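Local coordinates for protein malonate decarboxylase subunit alpha (Acinetobacter baumannii ATCC 17978, PDB 6MPR) that probably acts as the acyl-carrier-protein transferase of malonate decarboxylase, exchanging acetyl for malonyl on the carrier protein before decarboxylation, at residues A[141-149]-A[350-358]; A[300-308]-A[324-332]. All blocks are in the same frame, centred on the assembly; numbering follows the deposited sequence.

Contact 1: residues A[141-149]-A[350-358]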
loop_
_atom_site.group_PDB
_atom_site.type_symbol
_atom_site.label_atom_id
_atom_site.label_comp_id
_atom_site.label_asym_id
_atom_site.label_seq_id
_atom_site.Cartn_x
_atom_site.Cartn_y
_atom_site.Cartn_z
ATOM N N HIS A 141 4.541 0.065 -14.112
ATOM C CA HIS A 141 4.334 0.102 -12.671
ATOM C C HIS A 141 3.770 -1.224 -12.180
ATOM O O HIS A 141 3.249 -2.014 -12.958
ATOM C CB HIS A 141 3.311 1.202 -12.274
ATOM C CG HIS A 141 3.640 2.580 -12.761
ATOM N ND1 HIS A 141 3.662 2.930 -14.097
ATOM C CD2 HIS A 141 3.927 3.713 -12.075
ATOM C CE1 HIS A 141 3.965 4.210 -14.210
ATOM N NE2 HIS A 141 4.113 4.712 -12.995
ATOM N N THR A 142 3.817 -1.441 -10.870
ATOM C CA THR A 142 2.881 -2.398 -10.282
ATOM C C THR A 142 1.603 -1.636 -9.907
ATOM O O THR A 142 1.611 -0.417 -9.799
ATOM C CB THR A 142 3.510 -3.143 -9.085
ATOM O OG1 THR A 142 2.650 -4.217 -8.646
ATOM C CG2 THR A 142 3.828 -2.223 -7.915
ATOM N N TYR A 143 0.483 -2.357 -9.784
ATOM C CA TYR A 143 -0.828 -1.699 -9.714
ATOM C C TYR A 143 -0.886 -0.596 -8.660
ATOM O O TYR A 143 -1.209 0.557 -8.965
ATOM C CB TYR A 143 -1.941 -2.709 -9.412
ATOM C CG TYR A 143 -2.273 -3.672 -10.524
ATOM C CD1 TYR A 143 -2.457 -3.236 -11.834
ATOM C CD2 TYR A 143 -2.414 -5.030 -10.250
ATOM C CE1 TYR A 143 -2.763 -4.132 -12.840
ATOM C CE2 TYR A 143 -2.717 -5.926 -11.248
ATOM C CZ TYR A 143 -2.902 -5.477 -12.528
ATOM O OH TYR A 143 -3.207 -6.370 -13.521
ATOM N N ILE A 144 -0.631 -0.940 -7.395
ATOM C CA ILE A 144 -0.857 0.073 -6.369
ATOM C C ILE A 144 0.209 1.156 -6.394
ATOM O O ILE A 144 -0.027 2.243 -5.863
ATOM C CB ILE A 144 -0.970 -0.523 -4.953
ATOM C CG1 ILE A 144 0.323 -1.227 -4.543
ATOM C CG2 ILE A 144 -2.197 -1.436 -4.872
ATOM C CD1 ILE A 144 0.307 -1.681 -3.100
ATOM N N GLU A 145 1.370 0.897 -7.007
ATOM C CA GLU A 145 2.310 1.980 -7.303
ATOM C C GLU A 145 1.698 2.990 -8.267
ATOM O O GLU A 145 1.805 4.210 -8.067
ATOM C CB GLU A 145 3.607 1.385 -7.873
ATOM C CG GLU A 145 4.672 2.379 -8.309
ATOM C CD GLU A 145 5.798 1.685 -9.082
ATOM O OE1 GLU A 145 6.854 2.316 -9.304
ATOM O OE2 GLU A 145 5.605 0.517 -9.501
ATOM N N LEU A 146 1.040 2.502 -9.319
ATOM C CA LEU A 146 0.399 3.414 -10.259
ATOM C C LEU A 146 -0.724 4.189 -9.569
ATOM O O LEU A 146 -0.840 5.406 -9.755
ATOM C CB LEU A 146 -0.117 2.640 -11.484
ATOM C CG LEU A 146 -0.750 3.465 -12.613
ATOM C CD1 LEU A 146 0.272 4.390 -13.236
ATOM C CD2 LEU A 146 -1.348 2.570 -13.689
ATOM N N TYR A 147 -1.553 3.515 -8.753
ATOM C CA TYR A 147 -2.604 4.256 -8.045
ATOM C C TYR A 147 -2.008 5.366 -7.191
ATOM O O TYR A 147 -2.604 6.442 -7.043
ATOM C CB TYR A 147 -3.437 3.359 -7.120
ATOM C CG TYR A 147 -4.005 2.084 -7.692
ATOM C CD1 TYR A 147 -4.268 1.951 -9.044
ATOM C CD2 TYR A 147 -4.296 0.999 -6.843
ATOM C CE1 TYR A 147 -4.767 0.770 -9.557
ATOM C CE2 TYR A 147 -4.791 -0.186 -7.346
ATOM C CZ TYR A 147 -5.027 -0.295 -8.701
ATOM O OH TYR A 147 -5.533 -1.457 -9.224
ATOM N N SER A 148 -0.860 5.098 -6.569
ATOM C CA SER A 148 -0.285 6.055 -5.631
ATOM C C SER A 148 0.179 7.325 -6.329
ATOM O O SER A 148 0.170 8.392 -5.714
ATOM C CB SER A 148 0.876 5.416 -4.872
ATOM O OG SER A 148 2.049 5.402 -5.669
ATOM N N ARG A 149 0.587 7.231 -7.594
ATOM C CA ARG A 149 1.035 8.416 -8.311
ATOM C C ARG A 149 -0.104 9.362 -8.638
ATOM O O ARG A 149 0.156 10.534 -8.945
ATOM C CB ARG A 149 1.758 8.000 -9.592
ATOM C CG ARG A 149 3.041 7.245 -9.299
ATOM C CD ARG A 149 3.869 7.058 -10.547
ATOM N NE ARG A 149 4.448 8.319 -11.003
ATOM C CZ ARG A 149 5.098 8.464 -12.155
ATOM N NH1 ARG A 149 5.208 7.447 -12.998
ATOM N NH2 ARG A 149 5.607 9.641 -12.490
ATOM N N ARG A 350 -9.173 -3.866 -5.297
ATOM C CA ARG A 350 -7.830 -4.268 -5.722
ATOM C C ARG A 350 -6.754 -3.538 -4.926
ATOM O O ARG A 350 -5.740 -4.144 -4.546
ATOM C CB ARG A 350 -7.639 -4.059 -7.235
ATOM C CG ARG A 350 -6.187 -4.346 -7.706
ATOM C CD ARG A 350 -6.094 -4.633 -9.210
ATOM N NE ARG A 350 -6.519 -6.001 -9.513
ATOM C CZ ARG A 350 -7.630 -6.330 -10.166
ATOM N NH1 ARG A 350 -8.437 -5.389 -10.629
ATOM N NH2 ARG A 350 -7.937 -7.609 -10.374
ATOM N N MET A 351 -6.956 -2.253 -4.629
ATOM C CA MET A 351 -5.963 -1.534 -3.832
ATOM C C MET A 351 -5.802 -2.164 -2.451
ATOM O O MET A 351 -4.674 -2.400 -1.987
ATOM C CB MET A 351 -6.329 -0.057 -3.697
ATOM C CG MET A 351 -5.379 0.664 -2.738
ATOM S SD MET A 351 -4.977 2.354 -3.165
ATOM C CE MET A 351 -6.303 3.270 -2.409
ATOM N N MET A 352 -6.919 -2.448 -1.773
ATOM C CA MET A 352 -6.831 -3.001 -0.421
ATOM C C MET A 352 -6.247 -4.405 -0.430
ATOM O O MET A 352 -5.440 -4.764 0.446
ATOM C CB MET A 352 -8.212 -2.976 0.235
ATOM C CG MET A 352 -8.280 -3.497 1.668
ATOM S SD MET A 352 -9.987 -3.331 2.262
ATOM C CE MET A 352 -10.054 -1.560 2.538
ATOM N N CYS A 353 -6.621 -5.199 -1.429
ATOM C CA CYS A 353 -6.141 -6.567 -1.504
ATOM C C CYS A 353 -4.655 -6.607 -1.848
ATOM O O CYS A 353 -3.904 -7.393 -1.269
ATOM C CB CYS A 353 -6.962 -7.328 -2.541
ATOM S SG CYS A 353 -6.897 -9.097 -2.380
ATOM N N GLN A 354 -4.216 -5.773 -2.798
ATOM C CA GLN A 354 -2.783 -5.692 -3.102
ATOM C C GLN A 354 -1.986 -5.200 -1.901
ATOM O O GLN A 354 -0.890 -5.704 -1.628
ATOM C CB GLN A 354 -2.553 -4.771 -4.295
ATOM C CG GLN A 354 -2.848 -5.399 -5.645
ATOM C CD GLN A 354 -1.767 -6.359 -6.080
ATOM O OE1 GLN A 354 -0.588 -6.144 -5.796
ATOM N NE2 GLN A 354 -2.156 -7.424 -6.769
ATOM N N LEU A 355 -2.518 -4.211 -1.167
ATOM C CA LEU A 355 -1.841 -3.759 0.049
ATOM C C LEU A 355 -1.677 -4.903 1.049
ATOM O O LEU A 355 -0.596 -5.092 1.625
ATOM C CB LEU A 355 -2.617 -2.608 0.685
ATOM C CG LEU A 355 -1.822 -1.788 1.701
ATOM C CD1 LEU A 355 -0.548 -1.212 1.063
ATOM C CD2 LEU A 355 -2.703 -0.684 2.270
ATOM N N ALA A 356 -2.745 -5.669 1.284
ATOM C CA ALA A 356 -2.624 -6.825 2.170
ATOM C C ALA A 356 -1.644 -7.841 1.611
ATOM O O ALA A 356 -0.895 -8.471 2.367
ATOM C CB ALA A 356 -3.988 -7.477 2.400
ATOM N N GLY A 357 -1.637 -8.019 0.290
ATOM C CA GLY A 357 -0.687 -8.941 -0.307
ATOM C C GLY A 357 0.753 -8.551 -0.038
ATOM O O GLY A 357 1.633 -9.412 0.026
ATOM N N GLN A 358 1.019 -7.254 0.097
ATOM C CA GLN A 358 2.365 -6.806 0.446
ATOM C C GLN A 358 2.640 -6.955 1.943
ATOM O O GLN A 358 3.647 -7.544 2.349
ATOM C CB GLN A 358 2.563 -5.341 0.041
ATOM C CG GLN A 358 3.877 -4.812 0.636
ATOM C CD GLN A 358 4.092 -3.321 0.462
ATOM O OE1 GLN A 358 5.031 -2.771 1.031
ATOM N NE2 GLN A 358 3.246 -2.669 -0.325
HETATM O O HOH W 1 0.227 -3.764 -7.048
#
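Helices 143-149 and 350-358 come within 9.9 Å at their axes and cross at -122°, with I144 and M351 nearest in the backbone. The side chain of I144 is a knob in a hole formed by M351, Q354, L355 and Q358. With CG1 held between its own N and C (chi1 62°), its CG2 branch presses on Q354 CB at 3.4 Å while CD1 reaches toward L355. One turn on, the Y147 ring lies alongside M351, its CD2 3.9 Å from M351 CB. The strand 136-140 that leads into helix 143-149 is outermost, within this chain, of the parallel sheet, whereas helix 350-359 precedes strand 363-366 of the mixed sheet, so the contact joins the parallel-sheet part of the chain to the mixed-sheet part. R350 lays CD over one face of Y143, a CH-pi contact 4.2 Å from the centroid, and its chain bends at chi3 (-78°) toward salt bridges with E179 and D180. D180 also forms a hydrogen bond with Y147 OH. A water joins the polar margin, donating to T142 OG1 and to Q354 OE1 (2.8 Å) and accepting from I144 N at the helix start; OE1 also accepts from N393, and OG1 bonds G389 O.

Contact 2: residues A[300-308]-A[324-332]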
loop_
_atom_site.group_PDB
_atom_site.type_symbol
_atom_site.label_atom_id
_atom_site.label_comp_id
_atom_site.label_asym_id
_atom_site.label_seq_id
_atom_site.Cartn_x
_atom_site.Cartn_y
_atom_site.Cartn_z
ATOM N N LEU A 300 -6.817 -13.220 -2.773
ATOM C CA LEU A 300 -7.003 -14.029 -3.974
ATOM C C LEU A 300 -8.349 -13.687 -4.604
ATOM O O LEU A 300 -9.304 -13.371 -3.892
ATOM C CB LEU A 300 -6.970 -15.529 -3.625
ATOM C CG LEU A 300 -6.657 -16.494 -4.771
ATOM C CD1 LEU A 300 -5.142 -16.558 -4.978
ATOM C CD2 LEU A 300 -7.219 -17.852 -4.451
ATOM N N ASN A 301 -8.436 -13.779 -5.934
ATOM C CA ASN A 301 -9.758 -13.751 -6.535
ATOM C C ASN A 301 -10.473 -15.069 -6.241
ATOM O O ASN A 301 -9.874 -16.013 -5.713
ATOM C CB ASN A 301 -9.658 -13.456 -8.029
ATOM C CG ASN A 301 -9.570 -11.967 -8.308
ATOM O OD1 ASN A 301 -9.398 -11.168 -7.387
ATOM N ND2 ASN A 301 -9.685 -11.587 -9.573
ATOM N N PRO A 302 -11.795 -15.148 -6.507
ATOM C CA PRO A 302 -12.485 -16.424 -6.205
ATOM C C PRO A 302 -12.194 -17.513 -7.239
ATOM O O PRO A 302 -12.989 -17.812 -8.144
ATOM C CB PRO A 302 -13.964 -16.020 -6.204
ATOM C CG PRO A 302 -13.994 -14.521 -6.244
ATOM C CD PRO A 302 -12.759 -14.137 -6.969
ATOM N N HIS A 303 -11.011 -18.112 -7.123
ATOM C CA HIS A 303 -10.613 -19.165 -8.049
ATOM C C HIS A 303 -11.611 -20.311 -7.943
ATOM O O HIS A 303 -11.847 -20.809 -6.830
ATOM C CB HIS A 303 -9.224 -19.705 -7.699
ATOM C CG HIS A 303 -8.095 -18.752 -7.949
ATOM N ND1 HIS A 303 -6.771 -19.135 -7.844
ATOM C CD2 HIS A 303 -8.085 -17.440 -8.288
ATOM C CE1 HIS A 303 -5.996 -18.096 -8.113
ATOM N NE2 HIS A 303 -6.767 -17.059 -8.388
ATOM N N PRO A 304 -12.226 -20.754 -9.050
ATOM C CA PRO A 304 -13.031 -21.977 -8.963
ATOM C C PRO A 304 -12.218 -23.150 -8.470
ATOM O O PRO A 304 -12.766 -24.044 -7.809
ATOM C CB PRO A 304 -13.526 -22.184 -10.408
ATOM C CG PRO A 304 -13.516 -20.790 -10.986
ATOM C CD PRO A 304 -12.238 -20.204 -10.415
ATOM N N THR A 305 -10.908 -23.165 -8.738
ATOM C CA THR A 305 -10.102 -24.286 -8.268
ATOM C C THR A 305 -9.885 -24.266 -6.761
ATOM O O THR A 305 -9.376 -25.255 -6.220
ATOM C CB THR A 305 -8.746 -24.324 -8.974
ATOM O OG1 THR A 305 -8.057 -23.077 -8.804
ATOM C CG2 THR A 305 -8.927 -24.620 -10.449
ATOM N N LEU A 306 -10.261 -23.180 -6.068
ATOM C CA LEU A 306 -10.240 -23.162 -4.609
ATOM C C LEU A 306 -11.503 -23.746 -3.983
ATOM O O LEU A 306 -11.543 -23.926 -2.762
ATOM C CB LEU A 306 -10.029 -21.720 -4.093
ATOM C CG LEU A 306 -9.513 -21.546 -2.661
ATOM C CD1 LEU A 306 -8.089 -22.088 -2.556
ATOM C CD2 LEU A 306 -9.561 -20.064 -2.260
ATOM N N ILE A 307 -12.530 -24.063 -4.775
ATOM C CA ILE A 307 -13.791 -24.544 -4.199
ATOM C C ILE A 307 -13.598 -25.764 -3.293
ATOM O O ILE A 307 -14.128 -25.759 -2.173
ATOM C CB ILE A 307 -14.828 -24.771 -5.305
ATOM C CG1 ILE A 307 -15.251 -23.415 -5.905
ATOM C CG2 ILE A 307 -16.047 -25.522 -4.767
ATOM C CD1 ILE A 307 -16.205 -23.530 -7.076
ATOM N N PRO A 308 -12.873 -26.815 -3.693
ATOM C CA PRO A 308 -12.736 -27.961 -2.775
ATOM C C PRO A 308 -12.047 -27.598 -1.461
ATOM O O PRO A 308 -12.451 -28.080 -0.395
ATOM C CB PRO A 308 -11.933 -28.974 -3.608
ATOM C CG PRO A 308 -12.287 -28.634 -5.024
ATOM C CD PRO A 308 -12.323 -27.126 -5.029
ATOM N N GLU A 324 -14.786 -13.400 -10.018
ATOM C CA GLU A 324 -14.538 -14.301 -11.140
ATOM C C GLU A 324 -15.882 -14.690 -11.732
ATOM O O GLU A 324 -16.840 -14.941 -10.995
ATOM C CB GLU A 324 -13.737 -15.564 -10.770
ATOM C CG GLU A 324 -13.570 -16.556 -11.936
ATOM C CD GLU A 324 -12.872 -15.948 -13.179
ATOM O OE1 GLU A 324 -13.223 -14.845 -13.645
ATOM O OE2 GLU A 324 -11.966 -16.597 -13.714
ATOM N N LEU A 325 -15.958 -14.690 -13.063
ATOM C CA LEU A 325 -17.221 -14.966 -13.733
ATOM C C LEU A 325 -17.722 -16.365 -13.391
ATOM O O LEU A 325 -16.957 -17.337 -13.372
ATOM C CB LEU A 325 -17.066 -14.827 -15.247
ATOM C CG LEU A 325 -16.679 -13.451 -15.783
ATOM C CD1 LEU A 325 -16.775 -13.505 -17.289
ATOM C CD2 LEU A 325 -17.585 -12.359 -15.202
ATOM N N GLY A 326 -19.023 -16.462 -13.128
ATOM C CA GLY A 326 -19.623 -17.714 -12.715
ATOM C C GLY A 326 -19.518 -18.033 -11.240
ATOM O O GLY A 326 -20.154 -18.991 -10.790
ATOM N N MET A 327 -18.728 -17.276 -10.466
ATOM C CA MET A 327 -18.535 -17.554 -9.051
ATOM C C MET A 327 -19.378 -16.662 -8.151
ATOM O O MET A 327 -19.334 -16.822 -6.928
ATOM C CB MET A 327 -17.050 -17.393 -8.678
ATOM C CG MET A 327 -16.176 -18.520 -9.220
ATOM S SD MET A 327 -16.409 -20.064 -8.327
ATOM C CE MET A 327 -15.529 -19.627 -6.826
ATOM N N GLU A 328 -20.142 -15.724 -8.717
ATOM C CA GLU A 328 -20.801 -14.728 -7.876
ATOM C C GLU A 328 -21.812 -15.363 -6.923
ATOM O O GLU A 328 -21.918 -14.953 -5.761
ATOM C CB GLU A 328 -21.475 -13.679 -8.752
ATOM C CG GLU A 328 -20.523 -12.977 -9.707
ATOM C CD GLU A 328 -20.297 -13.734 -11.025
ATOM O OE1 GLU A 328 -20.858 -14.845 -11.213
ATOM O OE2 GLU A 328 -19.544 -13.206 -11.874
ATOM N N LYS A 329 -22.573 -16.352 -7.390
ATOM C CA LYS A 329 -23.591 -16.952 -6.530
ATOM C C LYS A 329 -22.968 -17.847 -5.460
ATOM O O LYS A 329 -23.475 -17.917 -4.336
ATOM C CB LYS A 329 -24.595 -17.734 -7.377
ATOM N N TYR A 330 -21.878 -18.548 -5.799
ATOM C CA TYR A 330 -21.120 -19.304 -4.805
ATOM C C TYR A 330 -20.563 -18.379 -3.735
ATOM O O TYR A 330 -20.714 -18.627 -2.531
ATOM C CB TYR A 330 -19.980 -20.058 -5.495
ATOM C CG TYR A 330 -19.095 -20.846 -4.556
ATOM C CD1 TYR A 330 -19.514 -22.068 -4.058
ATOM C CD2 TYR A 330 -17.838 -20.371 -4.179
ATOM C CE1 TYR A 330 -18.710 -22.796 -3.208
ATOM C CE2 TYR A 330 -17.032 -21.088 -3.323
ATOM C CZ TYR A 330 -17.472 -22.304 -2.838
ATOM O OH TYR A 330 -16.674 -23.045 -2.001
ATOM N N VAL A 331 -19.899 -17.302 -4.163
ATOM C CA VAL A 331 -19.367 -16.349 -3.197
ATOM C C VAL A 331 -20.477 -15.824 -2.304
ATOM O O VAL A 331 -20.314 -15.738 -1.083
ATOM C CB VAL A 331 -18.649 -15.195 -3.917
ATOM C CG1 VAL A 331 -18.364 -14.064 -2.916
ATOM C CG2 VAL A 331 -17.358 -15.709 -4.592
ATOM N N ALA A 332 -21.629 -15.472 -2.892
ATOM C CA ALA A 332 -22.728 -14.946 -2.084
ATOM C C ALA A 332 -23.262 -15.992 -1.113
ATOM O O ALA A 332 -23.800 -15.645 -0.054
ATOM C CB ALA A 332 -23.851 -14.436 -2.991
#
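Two bends, chi2 -73° and chi3 -74°, fold the M327 side chain back on itself, and with CG anti to the carbonyl carbon they carry its sulfur and methyl in among P302, P304 and I307. I307 sets CG1 anti to its own carbonyl carbon (chi1 -69°) and extends CD1 to meet M327 tip to tip, 3.7 Å from SD. The methyl CE lies against the carbonyl oxygen of P302, while M327 CG rests on P304 CG at 3.9 Å. Beyond the methionine, I307 and Y330 run antiparallel side by side: I307 CG1 stands over one face of the phenol, off its centre, in a CH-pi contact 4.2 Å from the ring centroid. Y330 OH is then carried past the isoleucine to a hydrogen bond with E311. On the other flank, the P302 ring takes V331 CG2 against its CB at 3.8 Å.

E324 brings its aliphatic part alongside the same loop, CB 3.5 Å from P302 O. The buried carboxylate is well supplied with donors: OE1 accepts from L325 N (2.8 Å) on the anti side, tilted from the carboxylate plane, and OE2 is held by T236 and F235. These polar grips flank a largely apolar interface, closed on the I307 side by W553 of helix 547-553. Each partner is a turn preceding a short helix: an inverse gamma turn that kinks the chain at P302, a few residues before helix 307-311, and a type II beta turn from E324 to M327, with G326 at its third position, immediately before helix 328-332.

How the contacts relate
Along the chain, both segments of contact 2 fall between the two segments of contact 1: 141-149 comes first, then 300-308, 324-332 and finally 350-358. Their centres are 22 Å apart, yet they touch where C353 SG packs 4.1 Å from L300 N. Segment 300-308 follows strand 297-299 of the mixed sheet, and helix 350-359 runs on toward strand 363-366 of the same sheet, so both contacts share that part of the fold. Contact 1 ties it to the parallel sheet near the centre of the chain and also borders the second subunit, whose M351 packs on M351. Contact 2 lies farther out, touched by no other chain. Q69 OE1 accepts hydrogen bonds from R350 and, in one conformer modelled, from N301, a further link between the two contacts.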